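Side-chain contacts in bazooka, isoform C,LD29223p (Drosophila melanogaster, PDB 5OAK), which acts as a cell-polarity scaffold whose first PDZ domain, the part studied here, binds the C-terminal PDZ-binding motif of Par6, and may also bind acidic phospholipids: residues Q36-E39 against R43-R46; L56-I61 against R76-S81. All coordinates share one frame; numbering follows the deposited sequence.

Contact 1: residues Q36-E39 against R43-R46; sequences QHVE and RAER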
loop_
_atom_site.group_PDB
_atom_site.type_symbol
_atom_site.label_atom_id
_atom_site.label_comp_id
_atom_site.label_asym_id
_atom_site.label_seq_id
_atom_site.Cartn_x
_atom_site.Cartn_y
_atom_site.Cartn_z
ATOM N N GLN A 36 5.627 6.272 3.310
ATOM C CA GLN A 36 6.425 7.212 4.088
ATOM C C GLN A 36 7.223 6.510 5.175
ATOM O O GLN A 36 8.339 6.906 5.494
ATOM C CB GLN A 36 5.520 8.264 4.726
ATOM C CG GLN A 36 4.812 9.168 3.736
ATOM C CD GLN A 36 5.781 10.034 2.955
ATOM O OE1 GLN A 36 6.119 9.731 1.813
ATOM N NE2 GLN A 36 6.230 11.120 3.572
ATOM N N HIS A 37 6.704 5.444 5.728
ATOM C CA HIS A 37 7.393 4.799 6.827
ATOM C C HIS A 37 6.989 3.356 6.893
ATOM O O HIS A 37 5.836 3.029 6.575
ATOM C CB HIS A 37 7.063 5.477 8.144
ATOM C CG HIS A 37 7.929 5.031 9.259
ATOM N ND1 HIS A 37 7.473 4.221 10.281
ATOM C CD2 HIS A 37 9.250 5.225 9.488
ATOM C CE1 HIS A 37 8.463 3.978 11.124
ATOM N NE2 HIS A 37 9.550 4.570 10.667
ATOM N N VAL A 38 7.957 2.512 7.263
ATOM C CA VAL A 38 7.709 1.091 7.469
ATOM C C VAL A 38 8.266 0.770 8.861
ATOM O O VAL A 38 9.453 1.051 9.162
ATOM C CB VAL A 38 8.401 0.231 6.397
ATOM C CG1 VAL A 38 8.126 -1.234 6.656
ATOM C CG2 VAL A 38 7.886 0.625 4.985
ATOM N N GLU A 39 7.429 0.178 9.713
ATOM C CA GLU A 39 7.825 -0.088 11.094
ATOM C C GLU A 39 8.798 -1.252 11.136
ATOM O O GLU A 39 8.569 -2.277 10.483
ATOM C CB GLU A 39 6.586 -0.411 11.925
ATOM C CG GLU A 39 5.514 0.697 12.029
ATOM C CD GLU A 39 6.004 2.012 12.584
ATOM O OE1 GLU A 39 6.936 2.037 13.424
ATOM O OE2 GLU A 39 5.415 3.031 12.185
ATOM N N ARG A 43 5.099 -6.706 9.510
ATOM C CA ARG A 43 4.754 -7.547 8.352
ATOM C C ARG A 43 5.035 -6.837 7.073
ATOM O O ARG A 43 5.448 -7.472 6.106
ATOM C CB ARG A 43 3.337 -8.011 8.454
ATOM C CG ARG A 43 3.177 -8.876 9.767
ATOM C CD ARG A 43 1.965 -9.723 9.650
ATOM N NE ARG A 43 1.653 -10.425 10.899
ATOM C CZ ARG A 43 2.120 -11.630 11.205
ATOM N NH1 ARG A 43 2.846 -12.317 10.327
ATOM N NH2 ARG A 43 1.795 -12.186 12.361
ATOM N N ALA A 44 4.841 -5.521 7.036
ATOM C CA ALA A 44 5.187 -4.768 5.825
ATOM C C ALA A 44 6.704 -4.815 5.599
ATOM O O ALA A 44 7.152 -4.970 4.461
ATOM C CB ALA A 44 4.713 -3.297 5.963
ATOM N N GLU A 45 7.509 -4.670 6.678
ATOM C CA GLU A 45 8.960 -4.728 6.513
ATOM C C GLU A 45 9.393 -6.115 6.015
ATOM O O GLU A 45 10.265 -6.223 5.113
ATOM C CB GLU A 45 9.685 -4.362 7.817
ATOM C CG GLU A 45 11.174 -4.118 7.603
ATOM C CD GLU A 45 11.937 -3.827 8.896
ATOM O OE1 GLU A 45 12.061 -4.750 9.700
ATOM O OE2 GLU A 45 12.394 -2.679 9.101
ATOM N N ARG A 46 8.805 -7.167 6.575
ATOM C CA ARG A 46 9.180 -8.502 6.169
ATOM C C ARG A 46 8.814 -8.745 4.700
ATOM O O ARG A 46 9.503 -9.508 3.998
ATOM C CB ARG A 46 8.537 -9.505 7.123
ATOM C CG ARG A 46 9.077 -9.356 8.562
ATOM C CD ARG A 46 10.610 -9.656 8.699
ATOM N NE ARG A 46 11.230 -9.410 10.038
ATOM C CZ ARG A 46 11.083 -10.197 11.094
ATOM N NH1 ARG A 46 10.292 -11.229 11.002
ATOM N NH2 ARG A 46 11.698 -9.951 12.258
#
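Val38 and Glu45 make the closest side-chain approach between the end of strand 33-38 and the short helix 43-46. Val38 reaches over with one branch alone: CG1 lies anti to the backbone N (chi1 180°) and is directed at the backbone between Ala44 and Glu45, while CG2 is the branch anti to the carbonyl carbon. The methyl CG1 rests on helix backbone as much as on side chains, 3.5 Å from Glu45 N and 3.7 Å from Glu45 CB. The buried Ala44 lies next to it, with 4.0 Å from Val38 CG1 to Ala44 CB. Glu45 thus presents its aliphatic root to this methyl. With CG placed opposite the backbone N (chi1 -168°) and the chain extended beyond it, its carboxylate is carried past the valine to Gly41, whose N is hydrogen-bonded to OE1. On the strand side the backbone carbonyl of Glu39 closes the contact, Glu39 O lying 3.6 Å from Glu45 CB. That same oxygen accepts a hydrogen bond from Ser42 OG, which in turn takes the N-H of Glu45, so one hydroxyl links the residue after the strand to the helix. The Glu39 side chain folds back instead of joining the helix: its carboxyl carbon CD lies in the plane of the His37 ring, at the edge, and Glu39 OE2 receives a weak bond from His37 ND1 (3.0 Å, 131°). Nearby, Gln36 and His37 both face Thr22 in a classic beta bulge. Backbone bonds join Ala44 to Leu19 and Glu39 to Gly20. The arrangement is that of the PDZ fold, in which a short helix follows this strand after a tight loop and packs beside the GLGF-type carboxylate-binding loop, here including Leu19 and Gly20, that leads into strand 21-25.

Contact 2: residues L56-I61 against R76-S81; sequences LEINGI and RRALES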
loop_
_atom_site.group_PDB
_atom_site.type_symbol
_atom_site.label_atom_id
_atom_site.label_comp_id
_atom_site.label_asym_id
_atom_site.label_seq_id
_atom_site.Cartn_x
_atom_site.Cartn_y
_atom_site.Cartn_z
ATOM N N LEU A 56 1.449 0.761 -6.694
ATOM C CA LEU A 56 0.651 0.955 -7.900
ATOM C C LEU A 56 -0.577 0.056 -7.971
ATOM O O LEU A 56 -1.514 0.346 -8.704
ATOM C CB LEU A 56 1.516 0.716 -9.133
ATOM C CG LEU A 56 2.739 1.617 -9.268
ATOM C CD1 LEU A 56 3.444 1.332 -10.583
ATOM C CD2 LEU A 56 2.328 3.075 -9.183
ATOM N N GLU A 57 -0.560 -1.038 -7.227
ATOM C CA GLU A 57 -1.594 -2.060 -7.407
ATOM C C GLU A 57 -1.686 -2.891 -6.150
ATOM O O GLU A 57 -0.635 -3.206 -5.534
ATOM C CB GLU A 57 -1.250 -2.940 -8.634
ATOM C CG GLU A 57 -2.247 -4.012 -9.006
ATOM C CD GLU A 57 -1.844 -4.735 -10.297
ATOM O OE1 GLU A 57 -2.368 -5.827 -10.600
ATOM O OE2 GLU A 57 -0.987 -4.195 -11.022
ATOM N N ILE A 58 -2.910 -3.253 -5.754
ATOM C CA ILE A 58 -3.095 -4.089 -4.564
ATOM C C ILE A 58 -4.050 -5.200 -4.915
ATOM O O ILE A 58 -5.166 -4.926 -5.342
ATOM C CB ILE A 58 -3.639 -3.288 -3.351
ATOM C CG1 ILE A 58 -2.662 -2.150 -3.025
ATOM C CG2 ILE A 58 -3.794 -4.250 -2.113
ATOM C CD1 ILE A 58 -3.174 -1.239 -1.963
ATOM N N ASN A 59 -3.599 -6.449 -4.767
ATOM C CA ASN A 59 -4.429 -7.626 -5.059
ATOM C C ASN A 59 -5.076 -7.503 -6.436
ATOM O O ASN A 59 -6.276 -7.769 -6.635
ATOM C CB ASN A 59 -5.477 -7.864 -3.963
ATOM C CG ASN A 59 -4.841 -8.376 -2.706
ATOM O OD1 ASN A 59 -3.656 -8.590 -2.694
ATOM N ND2 ASN A 59 -5.602 -8.579 -1.653
ATOM N N GLY A 60 -4.266 -7.062 -7.393
ATOM C CA GLY A 60 -4.687 -6.991 -8.786
ATOM C C GLY A 60 -5.491 -5.775 -9.200
ATOM O O GLY A 60 -5.802 -5.620 -10.388
ATOM N N ILE A 61 -5.771 -4.887 -8.249
ATOM C CA ILE A 61 -6.576 -3.684 -8.506
ATOM C C ILE A 61 -5.576 -2.530 -8.699
ATOM O O ILE A 61 -4.870 -2.120 -7.754
ATOM C CB ILE A 61 -7.566 -3.361 -7.394
ATOM C CG1 ILE A 61 -8.506 -4.550 -7.143
ATOM C CG2 ILE A 61 -8.340 -2.068 -7.725
ATOM C CD1 ILE A 61 -9.201 -5.032 -8.381
ATOM N N ARG A 76 -9.530 -1.203 2.158
ATOM C CA ARG A 76 -10.380 -1.866 3.151
ATOM C C ARG A 76 -10.768 -3.249 2.662
ATOM O O ARG A 76 -10.760 -4.220 3.424
ATOM C CB ARG A 76 -11.643 -1.034 3.436
ATOM C CG ARG A 76 -11.362 0.216 4.258
ATOM C CD ARG A 76 -12.642 0.984 4.670
ATOM N NE ARG A 76 -12.316 2.357 5.036
ATOM C CZ ARG A 76 -12.507 3.408 4.231
ATOM N NH1 ARG A 76 -13.071 3.255 3.023
ATOM N NH2 ARG A 76 -12.156 4.623 4.641
ATOM N N ARG A 77 -11.112 -3.361 1.395
ATOM C CA ARG A 77 -11.433 -4.660 0.829
ATOM C C ARG A 77 -10.260 -5.645 0.880
ATOM O O ARG A 77 -10.416 -6.804 1.299
ATOM C CB ARG A 77 -11.915 -4.508 -0.612
ATOM C CG ARG A 77 -13.317 -4.077 -0.717
ATOM C CD ARG A 77 -13.793 -4.418 -2.148
ATOM N NE ARG A 77 -15.230 -4.247 -2.281
ATOM C CZ ARG A 77 -15.806 -3.405 -3.124
ATOM N NH1 ARG A 77 -15.061 -2.682 -3.933
ATOM N NH2 ARG A 77 -17.131 -3.307 -3.169
ATOM N N ALA A 78 -9.080 -5.183 0.496
ATOM C CA ALA A 78 -7.910 -6.034 0.488
ATOM C C ALA A 78 -7.587 -6.505 1.894
ATOM O O ALA A 78 -7.061 -7.626 2.071
ATOM C CB ALA A 78 -6.705 -5.272 -0.093
ATOM N N LEU A 79 -7.856 -5.655 2.898
ATOM C CA LEU A 79 -7.536 -6.015 4.287
ATOM C C LEU A 79 -8.493 -7.062 4.837
ATOM O O LEU A 79 -8.269 -7.567 5.961
ATOM C CB LEU A 79 -7.520 -4.771 5.204
ATOM C CG LEU A 79 -6.295 -3.876 4.920
ATOM C CD1 LEU A 79 -6.478 -2.524 5.576
ATOM C CD2 LEU A 79 -4.958 -4.536 5.330
ATOM N N GLU A 80 -9.519 -7.435 4.070
ATOM C CA GLU A 80 -10.334 -8.596 4.415
ATOM C C GLU A 80 -9.695 -9.890 3.975
ATOM O O GLU A 80 -10.181 -10.962 4.359
ATOM C CB GLU A 80 -11.750 -8.500 3.793
ATOM C CG GLU A 80 -12.559 -7.307 4.318
ATOM C CD GLU A 80 -13.025 -7.463 5.763
ATOM O OE1 GLU A 80 -13.096 -8.609 6.271
ATOM O OE2 GLU A 80 -13.352 -6.426 6.382
ATOM N N SER A 81 -8.633 -9.821 3.164
ATOM C CA SER A 81 -8.041 -11.056 2.646
ATOM C C SER A 81 -6.791 -11.471 3.440
ATOM O O SER A 81 -6.259 -10.705 4.263
ATOM C CB SER A 81 -7.720 -10.918 1.165
ATOM O OG SER A 81 -6.590 -10.101 1.020
#
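This is a small, mixed apolar and polar contact between the type I' turn of the hairpin formed by strands 54-58 and 61-62 and the C-terminal end of helix 68-78, and its centre is the methyl of Ala78. Ala78 CB meets Ile58 CG2 at 3.7 Å, a branch standing anti to the backbone N, and Asn59 ND2 at 3.8 Å, so one methyl touches both an apolar branch and an amide. Leu75, a helix turn earlier, also packs on Ile58, and Leu84 of strand 83-89 on Ala78. In the PDZ fold this is where the long helix ends and the chain turns into the last strand, 83-89. The Asn59-Gly60 pair occupies the middle of the hairpin turn, closed by paired backbone bonds between Ile58 and Ile61, with Asn59 in a left-handed backbone conformation. Its amide is held from beyond the contact: OD1 accepts from Arg85 N, and ND2 makes a weak bond to Glu83 O. Asn59 ND2 also comes to 3.2 Å from Ser81 OG. Ser81 closes a type I turn from Ala78, its N bonded to Ala78 O (2.9 Å), while its hydroxyl lies close to both Ala78 O (2.7 Å from Ser81 OG) and Glu83 O.

In the fold
Contacts 1 and 2, both within the PDZ part of the engineered fusion, follow one another along the chain and lie on opposite sides of its centre, about 17 Å apart between centres and about 10 Å between nearest atoms. The sheet joins them, since strands 33-38 and 54-58 are neighbours in it. Each also sets a helix against that sheet: contact 1 the short helix 43-46, contact 2 the end of helix 68-78. Leu19 is bonded through its backbone to Ala44 of contact 1 and touched by Leu79, in segment 76-81. In PDZ domains the loop holding Leu19 and Gly20 typically receives the ligand's C-terminal carboxylate, and the peptide groove runs between the strand and helix corresponding to 21-25 and 68-78.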